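PDB 4KI9: dual specificity protein phosphatase 12 from Homo sapiens, which removes phosphate from phosphotyrosine as well as phosphoserine and phosphothreonine residues of proteins, and dephosphorylates glucokinase in vitro. Local coordinates for residues A[29-34]-A[97-102]. The protein carries 2 engineered substitutions. Numbering follows the deposited sequence.
Sequences AVLTVD and VAIITA
I99 meets L31 and V33 with a different branch for each, a compact example of how one beta-branched helix residue can bridge two strand residues that share a face of a sheet. Its methyl CG2 faces L31, whose CD1 lies 4.2 Å from I99 CG2, while the CG1 methylene, at the root of the ethyl branch, meets V33, with V33 CG1 4.0 Å from I99 CG1. The torsion of I99 explains the division: with chi1 at -65°, CG1 stands anti to the carbonyl carbon and CG2 anti to the backbone N, which spreads the two branches along the strand. V33 turns CG1 into the position between its own backbone N and carbonyl carbon (chi1 48°), and this is the methyl that comes nearest to I99. The side chains of V33 and I99 run past one another in opposite directions, whereas L31 comes in at a slant. T32, between them in sequence, faces the other side of the sheet, where its OG1 is hydrogen-bonded to H88.

On the helix, V97 O accepts from both T101 N and T101 OG1, at 3.0 and 2.8 Å. OG1 donates from above the carbonyl plane, 35° out of it, on the opposite face from T101 N. The hydrogen of the hydroxyl is thereby used inside the helix.

The contact joins the central sheet of the dual-specificity phosphatase catalytic domain to helix 95-108, which follows the phosphate-binding loop; L68 and I75 of helix 68-80 and V87 of strand 84-88 also touch I99. V33 lies close to the substrate-binding R95 and to S89, an engineered residue at the predicted nucleophile position. With no hydrogen bond or charge pair crossing between them, the two segments are joined by dispersion and burial alone, and this apolar packing directly adjoins active-site residues.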
loop_
_atom_site.group_PDB
_atom_site.type_symbol
_atom_site.label_atom_id
_atom_site.label_comp_id
_atom_site.label_asym_id
_atom_site.label_seq_id
_atom_site.Cartn_x
_atom_site.Cartn_y
_atom_site.Cartn_z
ATOM N N ALA A 29 -3.583 -10.177 -9.303
ATOM C CA ALA A 29 -3.214 -10.069 -7.895
ATOM C C ALA A 29 -3.811 -8.796 -7.322
ATOM O O ALA A 29 -3.612 -7.709 -7.862
ATOM C CB ALA A 29 -1.699 -10.095 -7.722
ATOM N N VAL A 30 -4.565 -8.925 -6.234
ATOM C CA VAL A 30 -5.262 -7.775 -5.680
ATOM C C VAL A 30 -5.003 -7.650 -4.197
ATOM O O VAL A 30 -5.279 -8.577 -3.431
ATOM C CB VAL A 30 -6.788 -7.853 -5.934
ATOM C CG1 VAL A 30 -7.501 -6.680 -5.247
ATOM C CG2 VAL A 30 -7.087 -7.856 -7.436
ATOM N N LEU A 31 -4.443 -6.513 -3.800
ATOM C CA LEU A 31 -4.240 -6.224 -2.393
ATOM C C LEU A 31 -5.316 -5.245 -1.981
ATOM O O LEU A 31 -5.350 -4.106 -2.450
ATOM C CB LEU A 31 -2.857 -5.615 -2.147
ATOM C CG LEU A 31 -2.384 -5.552 -0.681
ATOM C CD1 LEU A 31 -0.878 -5.321 -0.663
ATOM C CD2 LEU A 31 -3.060 -4.442 0.124
ATOM N N THR A 32 -6.196 -5.707 -1.106
ATOM C CA THR A 32 -7.228 -4.869 -0.513
ATOM C C THR A 32 -6.750 -4.348 0.846
ATOM O O THR A 32 -6.421 -5.126 1.740
ATOM C CB THR A 32 -8.528 -5.669 -0.313
ATOM O OG1 THR A 32 -8.964 -6.208 -1.572
ATOM C CG2 THR A 32 -9.620 -4.799 0.299
ATOM N N VAL A 33 -6.684 -3.027 0.990
ATOM C CA VAL A 33 -6.404 -2.433 2.289
ATOM C C VAL A 33 -7.601 -1.551 2.644
ATOM O O VAL A 33 -7.758 -0.454 2.123
ATOM C CB VAL A 33 -5.033 -1.680 2.312
ATOM C CG1 VAL A 33 -4.886 -0.740 1.105
ATOM C CG2 VAL A 33 -4.839 -0.937 3.629
ATOM N N ASP A 34 -8.467 -2.069 3.509
ATOM C CA ASP A 34 -9.791 -1.501 3.685
ATOM C C ASP A 34 -10.399 -2.146 4.921
ATOM O O ASP A 34 -9.774 -3.014 5.540
ATOM C CB ASP A 34 -10.630 -1.833 2.451
ATOM C CG ASP A 34 -11.671 -0.770 2.134
ATOM O OD1 ASP A 34 -12.102 -0.058 3.057
ATOM O OD2 ASP A 34 -12.068 -0.663 0.954
ATOM N N VAL A 97 -2.781 4.463 -1.198
ATOM C CA VAL A 97 -1.679 5.376 -1.469
ATOM C C VAL A 97 -0.470 5.130 -0.557
ATOM O O VAL A 97 0.665 5.105 -1.022
ATOM C CB VAL A 97 -2.148 6.855 -1.351
ATOM C CG1 VAL A 97 -0.966 7.797 -1.346
ATOM C CG2 VAL A 97 -3.098 7.192 -2.500
ATOM N N ALA A 98 -0.714 4.939 0.738
ATOM C CA ALA A 98 0.361 4.594 1.673
ATOM C C ALA A 98 1.072 3.282 1.292
ATOM O O ALA A 98 2.310 3.190 1.322
ATOM C CB ALA A 98 -0.181 4.516 3.096
ATOM N N ILE A 99 0.296 2.271 0.923
ATOM C CA ILE A 99 0.882 0.981 0.549
ATOM C C ILE A 99 1.744 1.111 -0.701
ATOM O O ILE A 99 2.857 0.590 -0.756
ATOM C CB ILE A 99 -0.204 -0.100 0.315
ATOM C CG1 ILE A 99 -0.944 -0.411 1.617
ATOM C CG2 ILE A 99 0.402 -1.382 -0.256
ATOM C CD1 ILE A 99 -0.039 -0.825 2.775
ATOM N N ILE A 100 1.224 1.785 -1.720
ATOM C CA ILE A 100 2.002 1.988 -2.945
ATOM C C ILE A 100 3.300 2.730 -2.643
ATOM O O ILE A 100 4.375 2.347 -3.117
ATOM C CB ILE A 100 1.198 2.784 -3.991
ATOM C CG1 ILE A 100 0.013 1.955 -4.472
ATOM C CG2 ILE A 100 2.084 3.154 -5.181
ATOM C CD1 ILE A 100 0.441 0.706 -5.233
ATOM N N THR A 101 3.192 3.788 -1.841
ATOM C CA THR A 101 4.360 4.577 -1.474
ATOM C C THR A 101 5.399 3.695 -0.783
ATOM O O THR A 101 6.590 3.757 -1.108
ATOM C CB THR A 101 3.988 5.785 -0.596
ATOM O OG1 THR A 101 2.995 6.575 -1.270
ATOM C CG2 THR A 101 5.228 6.668 -0.324
ATOM N N ALA A 102 4.944 2.843 0.137
ATOM C CA ALA A 102 5.859 1.959 0.844
ATOM C C ALA A 102 6.564 1.028 -0.141
ATOM O O ALA A 102 7.765 0.760 -0.025
ATOM C CB ALA A 102 5.118 1.157 1.912
#